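Local coordinates for protein amine oxidase (Emericella nidulans, PDB 3PGB) that probably oxidises primary amines, using a bound copper ion and a protein-derived topaquinone cofactor, at residues Trp82-Pro87 against Asn102-Ile107; Arg135-Ala140 against Pro144-Ile149; Tyr169-Gln174 against Ser664-Asn669. All coordinates share one frame; numbering follows the deposited sequence.

Interaction 1 (Trp82-Pro87 against Asn102-Ile107)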
loop_
_atom_site.group_PDB
_atom_site.type_symbol
_atom_site.label_atom_id
_atom_site.label_comp_id
_atom_site.label_asym_id
_atom_site.label_seq_id
_atom_site.Cartn_x
_atom_site.Cartn_y
_atom_site.Cartn_z
ATOM N N TRP A 82 17.604 -5.085 45.909
ATOM C CA TRP A 82 16.681 -5.892 46.714
ATOM C C TRP A 82 16.777 -7.373 46.380
ATOM O O TRP A 82 16.839 -8.215 47.279
ATOM C CB TRP A 82 15.252 -5.424 46.469
ATOM C CG TRP A 82 14.229 -6.008 47.383
ATOM C CD1 TRP A 82 13.869 -5.540 48.609
ATOM C CD2 TRP A 82 13.394 -7.141 47.123
ATOM N NE1 TRP A 82 12.875 -6.323 49.144
ATOM C CE2 TRP A 82 12.563 -7.313 48.252
ATOM C CE3 TRP A 82 13.278 -8.038 46.053
ATOM C CZ2 TRP A 82 11.624 -8.344 48.341
ATOM C CZ3 TRP A 82 12.347 -9.063 46.141
ATOM C CH2 TRP A 82 11.530 -9.207 47.280
ATOM N N LEU A 83 16.785 -7.683 45.083
ATOM C CA LEU A 83 16.836 -9.068 44.616
ATOM C C LEU A 83 18.105 -9.776 45.090
ATOM O O LEU A 83 18.057 -10.944 45.464
ATOM C CB LEU A 83 16.725 -9.143 43.084
ATOM C CG LEU A 83 15.330 -8.953 42.483
ATOM C CD1 LEU A 83 15.390 -8.792 40.963
ATOM C CD2 LEU A 83 14.424 -10.111 42.853
ATOM N N PHE A 84 19.233 -9.074 45.075
ATOM C CA PHE A 84 20.499 -9.679 45.497
ATOM C C PHE A 84 20.553 -9.882 47.004
ATOM O O PHE A 84 21.284 -10.749 47.483
ATOM C CB PHE A 84 21.702 -8.855 45.017
ATOM C CG PHE A 84 21.964 -8.981 43.541
ATOM C CD1 PHE A 84 22.408 -10.183 43.007
ATOM C CD2 PHE A 84 21.750 -7.915 42.688
ATOM C CE1 PHE A 84 22.639 -10.313 41.658
ATOM C CE2 PHE A 84 21.981 -8.039 41.333
ATOM C CZ PHE A 84 22.429 -9.241 40.818
ATOM N N GLY A 85 19.774 -9.092 47.740
ATOM C CA GLY A 85 19.645 -9.246 49.184
ATOM C C GLY A 85 18.591 -10.265 49.598
ATOM O O GLY A 85 18.247 -10.357 50.771
ATOM N N ARG A 86 18.064 -11.019 48.639
ATOM C CA ARG A 86 17.165 -12.124 48.935
ATOM C C ARG A 86 17.955 -13.422 48.797
ATOM O O ARG A 86 18.201 -13.871 47.679
ATOM C CB ARG A 86 15.938 -12.113 48.004
ATOM C CG ARG A 86 14.848 -11.098 48.374
ATOM C CD ARG A 86 14.541 -11.174 49.856
ATOM N NE ARG A 86 13.286 -10.544 50.261
ATOM C CZ ARG A 86 12.178 -11.186 50.632
ATOM N NH1 ARG A 86 12.108 -12.514 50.631
ATOM N NH2 ARG A 86 11.112 -10.484 51.000
ATOM N N PRO A 87 18.375 -14.019 49.934
ATOM C CA PRO A 87 19.201 -15.235 49.855
ATOM C C PRO A 87 18.480 -16.456 49.280
ATOM O O PRO A 87 19.125 -17.296 48.661
ATOM C CB PRO A 87 19.636 -15.477 51.311
ATOM C CG PRO A 87 18.695 -14.706 52.139
ATOM C CD PRO A 87 18.244 -13.536 51.321
ATOM N N ASN A 102 22.681 -18.471 39.233
ATOM C CA ASN A 102 21.352 -17.885 39.064
ATOM C C ASN A 102 21.501 -16.392 38.787
ATOM O O ASN A 102 22.083 -15.658 39.595
ATOM C CB ASN A 102 20.498 -18.096 40.312
ATOM C CG ASN A 102 20.360 -19.557 40.688
ATOM O OD1 ASN A 102 20.248 -20.427 39.824
ATOM N ND2 ASN A 102 20.363 -19.832 41.984
ATOM N N THR A 103 20.984 -15.940 37.648
ATOM C CA THR A 103 21.161 -14.551 37.248
ATOM C C THR A 103 19.828 -13.880 36.938
ATOM O O THR A 103 18.807 -14.551 36.756
ATOM C CB THR A 103 22.104 -14.444 36.036
ATOM O OG1 THR A 103 21.507 -15.088 34.904
ATOM N N ILE A 104 19.860 -12.549 36.889
ATOM C CA ILE A 104 18.684 -11.730 36.601
ATOM C C ILE A 104 18.631 -11.455 35.097
ATOM O O ILE A 104 19.423 -10.673 34.575
ATOM C CB ILE A 104 18.721 -10.392 37.385
ATOM C CG1 ILE A 104 18.793 -10.650 38.887
ATOM C CG2 ILE A 104 17.498 -9.540 37.079
ATOM C CD1 ILE A 104 18.999 -9.400 39.705
ATOM N N ALA A 105 17.701 -12.104 34.406
ATOM C CA ALA A 105 17.558 -11.927 32.965
ATOM C C ALA A 105 16.863 -10.608 32.630
ATOM O O ALA A 105 17.181 -9.979 31.625
ATOM C CB ALA A 105 16.791 -13.106 32.347
ATOM N N LEU A 106 15.919 -10.189 33.463
ATOM C CA LEU A 106 15.169 -8.971 33.190
ATOM C C LEU A 106 14.560 -8.367 34.445
ATOM O O LEU A 106 14.102 -9.081 35.324
ATOM C CB LEU A 106 14.055 -9.255 32.180
ATOM C CG LEU A 106 13.200 -8.068 31.737
ATOM C CD1 LEU A 106 14.046 -7.023 31.032
ATOM C CD2 LEU A 106 12.064 -8.540 30.847
ATOM N N ILE A 107 14.573 -7.040 34.509
ATOM C CA ILE A 107 13.820 -6.284 35.501
ATOM C C ILE A 107 13.097 -5.183 34.745
ATOM O O ILE A 107 13.733 -4.353 34.088
ATOM C CB ILE A 107 14.728 -5.648 36.568
ATOM C CG1 ILE A 107 15.608 -6.705 37.238
ATOM C CG2 ILE A 107 13.897 -4.955 37.610
ATOM C CD1 ILE A 107 16.579 -6.129 38.251
#
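L83 and F84, in the last turn of helix 73-84, pack on I104 and I107 of strand 102-110. This is a helix lying against an antiparallel sheet, an arrangement consistent with the small alpha/beta N-terminal domains of copper amine oxidases. No hydrogen bond crosses the contact, and the nearest CA atoms, those of L83 and I104, stay 8.6 Å apart, so side chains alone bridge the gap. I104 does most of the bridging. Its CG1 lies beside the backbone N (chi1 -58°) and the chain continues extended (chi2 173°), which carries CD1 out from the sheet and in between the two helix residues. There CD1 lies 3.6 Å from F84 CZ, approaching that end of the ring on a slant, and 3.9 Å from L83 CD1. The L83 chain runs past I104 at an oblique angle, and its CB is also close, 4.1 Å from I104 CD1. With I107 the approach differs: the two side chains reach toward each other and meet tip to tip. Residues I104 and I107 are three apart, yet both direct CB toward the helix; a classic beta bulge accounts for this, since A105 and L106 both face R135 and A105 takes near-helical backbone angles. Other parts of the chain close the cluster: Y433 touches both isoleucines, V134 touches L83, and F782 stacks on the F84 ring. Beyond F84 the helix ends, G85 being the first residue to leave helical angles, although R86 N still bonds to L83 O. The tip-to-tip meeting places L83 CD1 4.0 Å from I107 CD1.

Interaction 2 (Arg135-Ala140 against Pro144-Ile149); sequences RLNNRA and PYFADI. With NAG (2-acetamido-2-deoxy-beta-D-glucopyranose), chain B.
Y145 lays its ring over N138, across a beta hairpin formed by strands 131-138 and 145-152. N138 CB sits 3.8 Å from the ring centroid and 16° off its normal, a CH-pi contact over the face. The ring gets there because Y145 CG stands between its backbone N and carbonyl carbon (chi1 61°). Beneath, N138 and Y145 form a hydrogen-bonded antiparallel pair, as do L136 and A147, whose side chains share that face; there L136 N gives a 3.0 Å bond to A147 O. The L136 chain crosses I149 at about a right angle, their CD1 atoms 3.8 Å apart. On the other face N137 and F146 run side by side, amide and ring planes 33° apart, with N137 CG 3.5 Å from F146 CE1; N179 bonds the amide oxygen and Y662 stacks on the ring. R135 and D148 also point the same way, but D361 is the stronger partner of the guanidinium, and H133 and H660 bond the carboxylate. Past the strand, A140 C lies 3.2 Å from O6 of the N-acetylglucosamine. Between R135 and D148 the salt bridge is long: NE is 3.5 Å from OD2, which lies at the guanidinium edge.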
loop_
_atom_site.group_PDB
_atom_site.type_symbol
_atom_site.label_atom_id
_atom_site.label_comp_id
_atom_site.label_asym_id
_atom_site.label_seq_id
_atom_site.Cartn_x
_atom_site.Cartn_y
_atom_site.Cartn_z
ATOM N N ARG A 135 12.526 -11.507 35.702
ATOM C CA ARG A 135 12.821 -12.829 35.159
ATOM C C ARG A 135 14.176 -13.300 35.635
ATOM O O ARG A 135 15.168 -12.576 35.524
ATOM C CB ARG A 135 12.846 -12.812 33.638
ATOM C CG ARG A 135 11.485 -12.728 33.009
ATOM C CD ARG A 135 11.441 -13.425 31.661
ATOM N NE ARG A 135 10.730 -12.604 30.689
ATOM C CZ ARG A 135 11.298 -11.891 29.719
ATOM N NH1 ARG A 135 12.617 -11.893 29.529
ATOM N NH2 ARG A 135 10.525 -11.171 28.916
ATOM N N LEU A 136 14.217 -14.530 36.134
ATOM C CA LEU A 136 15.450 -15.116 36.619
ATOM C C LEU A 136 15.862 -16.257 35.709
ATOM O O LEU A 136 15.027 -17.059 35.298
ATOM C CB LEU A 136 15.265 -15.617 38.053
ATOM C CG LEU A 136 14.765 -14.571 39.054
ATOM C CD1 LEU A 136 14.332 -15.224 40.366
ATOM C CD2 LEU A 136 15.831 -13.512 39.288
ATOM N N ASN A 137 17.150 -16.310 35.377
ATOM C CA ASN A 137 17.722 -17.453 34.678
ATOM C C ASN A 137 18.395 -18.325 35.719
ATOM O O ASN A 137 19.496 -18.026 36.174
ATOM C CB ASN A 137 18.719 -16.992 33.612
ATOM C CG ASN A 137 19.120 -18.106 32.651
ATOM O OD1 ASN A 137 18.704 -19.261 32.801
ATOM N ND2 ASN A 137 19.930 -17.763 31.656
ATOM N N ASN A 138 17.708 -19.381 36.131
ATOM C CA ASN A 138 18.232 -20.292 37.150
ATOM C C ASN A 138 19.017 -21.432 36.526
ATOM O O ASN A 138 18.426 -22.369 36.010
ATOM C CB ASN A 138 17.090 -20.859 37.992
ATOM C CG ASN A 138 16.473 -19.826 38.892
ATOM O OD1 ASN A 138 17.170 -19.181 39.666
ATOM N ND2 ASN A 138 15.157 -19.662 38.804
ATOM N N ARG A 139 20.344 -21.342 36.571
ATOM C CA ARG A 139 21.208 -22.381 36.014
ATOM C C ARG A 139 22.081 -23.086 37.061
ATOM O O ARG A 139 23.007 -23.817 36.713
ATOM C CB ARG A 139 22.069 -21.802 34.889
ATOM C CG ARG A 139 21.259 -21.334 33.692
ATOM C CD ARG A 139 22.150 -21.009 32.507
ATOM N NE ARG A 139 22.773 -19.698 32.626
ATOM C CZ ARG A 139 23.551 -19.154 31.698
ATOM N NH1 ARG A 139 23.814 -19.811 30.571
ATOM N NH2 ARG A 139 24.071 -17.948 31.892
ATOM N N ALA A 140 21.765 -22.895 38.338
ATOM C CA ALA A 140 22.406 -23.650 39.418
ATOM C C ALA A 140 21.643 -24.951 39.637
ATOM O O ALA A 140 21.078 -25.179 40.706
ATOM C CB ALA A 140 22.424 -22.823 40.693
ATOM N N PRO A 144 17.772 -26.543 34.469
ATOM C CA PRO A 144 17.722 -25.080 34.438
ATOM C C PRO A 144 16.396 -24.533 33.918
ATOM O O PRO A 144 15.753 -25.171 33.086
ATOM C CB PRO A 144 18.866 -24.703 33.494
ATOM C CG PRO A 144 19.168 -25.931 32.720
ATOM C CD PRO A 144 18.852 -27.068 33.610
ATOM N N TYR A 145 15.992 -23.370 34.422
ATOM C CA TYR A 145 14.685 -22.807 34.090
ATOM C C TYR A 145 14.630 -21.286 34.209
ATOM O O TYR A 145 15.413 -20.677 34.939
ATOM C CB TYR A 145 13.597 -23.433 34.970
ATOM C CG TYR A 145 13.773 -23.202 36.450
ATOM C CD1 TYR A 145 13.043 -22.221 37.115
ATOM C CD2 TYR A 145 14.664 -23.971 37.191
ATOM C CE1 TYR A 145 13.201 -22.014 38.487
ATOM C CE2 TYR A 145 14.836 -23.769 38.553
ATOM C CZ TYR A 145 14.106 -22.794 39.195
ATOM O OH TYR A 145 14.279 -22.608 40.542
ATOM N N PHE A 146 13.701 -20.689 33.463
ATOM C CA PHE A 146 13.422 -19.259 33.547
ATOM C C PHE A 146 12.264 -19.078 34.507
ATOM O O PHE A 146 11.377 -19.914 34.557
ATOM C CB PHE A 146 13.071 -18.685 32.172
ATOM C CG PHE A 146 14.241 -18.620 31.225
ATOM C CD1 PHE A 146 15.275 -17.725 31.445
ATOM C CD2 PHE A 146 14.301 -19.445 30.115
ATOM C CE1 PHE A 146 16.353 -17.659 30.583
ATOM C CE2 PHE A 146 15.377 -19.385 29.245
ATOM C CZ PHE A 146 16.407 -18.492 29.480
ATOM N N ALA A 147 12.279 -17.997 35.278
ATOM C CA ALA A 147 11.260 -17.775 36.297
ATOM C C ALA A 147 10.693 -16.354 36.240
ATOM O O ALA A 147 11.398 -15.392 36.545
ATOM C CB ALA A 147 11.838 -18.061 37.681
ATOM N N ASP A 148 9.424 -16.240 35.851
ATOM C CA ASP A 148 8.693 -14.978 35.921
ATOM C C ASP A 148 8.161 -14.758 37.343
ATOM O O ASP A 148 7.409 -15.588 37.864
ATOM C CB ASP A 148 7.517 -14.974 34.933
ATOM C CG ASP A 148 7.961 -14.908 33.482
ATOM O OD1 ASP A 148 7.642 -15.844 32.716
ATOM O OD2 ASP A 148 8.611 -13.915 33.094
ATOM N N ILE A 149 8.541 -13.638 37.959
ATOM C CA ILE A 149 8.068 -13.283 39.310
ATOM C C ILE A 149 7.584 -11.822 39.364
ATOM O O ILE A 149 7.859 -11.045 38.453
ATOM C CB ILE A 149 9.170 -13.530 40.387
ATOM C CG1 ILE A 149 10.388 -12.637 40.147
ATOM C CG2 ILE A 149 9.614 -14.978 40.370
ATOM C CD1 ILE A 149 11.479 -12.790 41.187
HETATM C C1 NAG B . 26.842 -23.786 42.202
HETATM C C2 NAG B . 28.340 -23.947 41.987
HETATM C C3 NAG B . 28.608 -24.564 40.626
HETATM C C4 NAG B . 27.811 -25.857 40.515
HETATM C C5 NAG B . 26.333 -25.602 40.800
HETATM C C6 NAG B . 25.507 -26.885 40.738
HETATM C C7 NAG B . 29.578 -22.277 43.277
HETATM C C8 NAG B . 30.252 -20.933 43.262
HETATM N N2 NAG B . 29.026 -22.674 42.124
HETATM O O3 NAG B . 29.983 -24.836 40.503
HETATM O O4 NAG B . 27.996 -26.418 39.233
HETATM O O5 NAG B . 26.213 -25.040 42.090
HETATM O O6 NAG B . 24.132 -26.576 40.839
HETATM O O7 NAG B . 29.552 -22.949 44.315
#

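Interaction 3 (Tyr169-Gln174 against Ser664-Asn669); sequences YTRKTQ and SQDIHN
R171 reaches from the loop before strand 176-178 to D666 and N669 of a distant loop, and its side chain carries the whole contact. CB already points toward segment 664-669. From it CG departs opposite the backbone N (chi1 167°), and the chain stays extended as far as NE, so that the charged group is delivered at full length. CD is the first atom to meet its partners, lying 3.5 Å from N669 OD1 and close to the backbone oxygen of the same residue. NE then passes N669 OD1 as well, and at CZ that oxygen stands over one face of the guanidinium, 3.6 Å away. The N669 amide plane is turned only 11° from the guanidinium plane; its OD1 is near NH1 too, but the angle is too poor for a hydrogen bond.

What NH1 meets is set by a type I beta turn running from D666 to N669, closed by a 2.9 Å bond from N669 N to D666 O. The turn lies in the loop between strands 646-650 and 686-698, whereas R171 lies in the loop leading to strand 176-178 of the small antiparallel sheet, and the contact joins these two loops at the surface. NH1 donates to both ends of the turn. It bonds N669 O at 2.6 Å, in the carbonyl plane, and makes a salt bridge with D666 OD2 at 2.8 Å. Both acceptors lie in the guanidinium plane, which fixes its rotation, yet D666 is met from above its carboxylate, the two planes being 77° apart. T173 CG2 borders the guanidinium at its edge. NH2, the other tip, donates to a water at 2.6 Å, and that water in turn donates to D666 OD2 at 2.8 Å.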
loop_
_atom_site.group_PDB
_atom_site.type_symbol
_atom_site.label_atom_id
_atom_site.label_comp_id
_atom_site.label_asym_id
_atom_site.label_seq_id
_atom_site.Cartn_x
_atom_site.Cartn_y
_atom_site.Cartn_z
ATOM N N TYR A 169 -0.197 -15.763 31.968
ATOM C CA TYR A 169 0.210 -16.852 31.089
ATOM C C TYR A 169 -0.843 -17.957 31.105
ATOM O O TYR A 169 -1.537 -18.142 32.106
ATOM C CB TYR A 169 1.580 -17.393 31.510
ATOM C CG TYR A 169 2.587 -16.317 31.864
ATOM C CD1 TYR A 169 2.830 -15.245 31.010
ATOM C CD2 TYR A 169 3.295 -16.370 33.055
ATOM C CE1 TYR A 169 3.754 -14.251 31.346
ATOM C CE2 TYR A 169 4.215 -15.391 33.394
ATOM C CZ TYR A 169 4.448 -14.341 32.539
ATOM O OH TYR A 169 5.369 -13.381 32.899
ATOM N N THR A 170 -0.962 -18.680 29.991
ATOM C CA THR A 170 -1.962 -19.748 29.855
ATOM C C THR A 170 -1.455 -21.045 30.497
ATOM O O THR A 170 -2.226 -21.790 31.103
ATOM C CB THR A 170 -2.362 -19.984 28.370
ATOM O OG1 THR A 170 -1.292 -20.605 27.651
ATOM C CG2 THR A 170 -2.712 -18.674 27.696
ATOM N N ARG A 171 -0.159 -21.306 30.357
ATOM C CA ARG A 171 0.517 -22.328 31.151
ATOM C C ARG A 171 0.515 -21.903 32.620
ATOM O O ARG A 171 0.888 -20.777 32.953
ATOM C CB ARG A 171 1.950 -22.522 30.656
ATOM C CG ARG A 171 2.859 -23.331 31.572
ATOM C CD ARG A 171 4.049 -23.892 30.797
ATOM N NE ARG A 171 5.083 -24.459 31.665
ATOM C CZ ARG A 171 6.090 -25.225 31.245
ATOM N NH1 ARG A 171 6.225 -25.530 29.959
ATOM N NH2 ARG A 171 6.976 -25.691 32.117
ATOM N N LYS A 172 0.088 -22.807 33.496
ATOM C CA LYS A 172 0.020 -22.515 34.923
ATOM C C LYS A 172 1.069 -23.344 35.675
ATOM O O LYS A 172 0.773 -24.409 36.214
ATOM C CB LYS A 172 -1.395 -22.774 35.449
ATOM C CG LYS A 172 -2.485 -21.968 34.736
ATOM C CD LYS A 172 -2.331 -20.469 34.939
ATOM C CE LYS A 172 -3.515 -19.709 34.354
ATOM N NZ LYS A 172 -3.268 -18.233 34.225
ATOM N N THR A 173 2.294 -22.823 35.701
ATOM C CA THR A 173 3.448 -23.523 36.262
ATOM C C THR A 173 4.296 -22.560 37.114
ATOM O O THR A 173 5.525 -22.566 37.069
ATOM C CB THR A 173 4.228 -24.220 35.104
ATOM O OG1 THR A 173 3.683 -25.531 34.905
ATOM C CG2 THR A 173 5.703 -24.358 35.376
ATOM N N GLN A 174 3.609 -21.735 37.903
ATOM C CA GLN A 174 4.247 -20.744 38.782
ATOM C C GLN A 174 5.262 -19.846 38.047
ATOM O O GLN A 174 6.267 -19.429 38.629
ATOM C CB GLN A 174 4.904 -21.435 39.994
ATOM C CG GLN A 174 3.923 -22.171 40.919
ATOM C CD GLN A 174 4.611 -22.965 42.046
ATOM O OE1 GLN A 174 5.802 -23.287 41.967
ATOM N NE2 GLN A 174 3.850 -23.289 43.092
ATOM N N SER A 664 9.630 -20.583 22.695
ATOM C CA SER A 664 10.635 -21.393 22.001
ATOM C C SER A 664 11.343 -22.430 22.881
ATOM O O SER A 664 11.954 -23.363 22.370
ATOM C CB SER A 664 11.707 -20.472 21.422
ATOM O OG SER A 664 12.379 -19.785 22.463
ATOM N N GLN A 665 11.293 -22.246 24.196
ATOM C CA GLN A 665 11.986 -23.139 25.120
ATOM C C GLN A 665 11.197 -24.418 25.374
ATOM O O GLN A 665 11.771 -25.427 25.779
ATOM C CB GLN A 665 12.283 -22.425 26.446
ATOM C CG GLN A 665 13.121 -21.162 26.295
ATOM C CD GLN A 665 14.421 -21.403 25.555
ATOM O OE1 GLN A 665 15.425 -21.801 26.154
ATOM N NE2 GLN A 665 14.413 -21.161 24.239
ATOM N N ASP A 666 9.890 -24.374 25.125
ATOM C CA ASP A 666 9.019 -25.524 25.353
ATOM C C ASP A 666 7.832 -25.481 24.376
ATOM O O ASP A 666 6.697 -25.166 24.744
ATOM C CB ASP A 666 8.556 -25.525 26.814
ATOM C CG ASP A 666 8.046 -26.876 27.274
ATOM O OD1 ASP A 666 7.642 -27.694 26.424
ATOM O OD2 ASP A 666 8.046 -27.111 28.501
ATOM N N ILE A 667 8.113 -25.819 23.122
ATOM C CA ILE A 667 7.133 -25.659 22.053
ATOM C C ILE A 667 5.914 -26.575 22.204
ATOM O O ILE A 667 4.854 -26.292 21.648
ATOM C CB ILE A 667 7.776 -25.826 20.651
ATOM C CG1 ILE A 667 8.201 -27.273 20.389
ATOM C CG2 ILE A 667 8.970 -24.879 20.498
ATOM C CD1 ILE A 667 9.082 -27.433 19.150
ATOM N N HIS A 668 6.061 -27.656 22.965
ATOM C CA HIS A 668 4.934 -28.549 23.259
ATOM C C HIS A 668 4.093 -28.084 24.453
ATOM O O HIS A 668 2.964 -28.535 24.623
ATOM C CB HIS A 668 5.432 -29.977 23.478
ATOM C CG HIS A 668 5.908 -30.641 22.223
ATOM N ND1 HIS A 668 5.046 -31.211 21.310
ATOM C CD2 HIS A 668 7.156 -30.814 21.723
ATOM C CE1 HIS A 668 5.744 -31.712 20.304
ATOM N NE2 HIS A 668 7.027 -31.489 20.533
ATOM N N ASN A 669 4.648 -27.193 25.275
ATOM C CA ASN A 669 3.918 -26.588 26.388
ATOM C C ASN A 669 4.447 -25.164 26.664
ATOM O O ASN A 669 5.144 -24.933 27.651
ATOM C CB ASN A 669 4.019 -27.485 27.630
ATOM C CG ASN A 669 3.183 -26.977 28.807
ATOM O OD1 ASN A 669 3.480 -27.280 29.966
ATOM N ND2 ASN A 669 2.144 -26.205 28.517
HETATM O O HOH W 1 9.218 -26.508 30.968
#

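The three contacts follow one another along the chain, interaction 1 closing before interaction 2 opens and interaction 2 before interaction 3. Interactions 1 and 2, centres about 10 Å apart, share the same antiparallel sheet: strands 102-110 and 131-138 are neighbours in it, joined by probable hydrogen bonds such as T103 O to N137 N at 2.8 Å. Interaction 3 lies about 14 Å from interaction 2 and about 22 Å from interaction 1, centre to centre. It touches the hairpin through a probable D148 OD2 to Y169 OH hydrogen bond and Q665 packing on F146. Its loop before strand 686-698, which carries copper ligand H698, is consistent with the N-terminal sheet packing against the copper-bearing part.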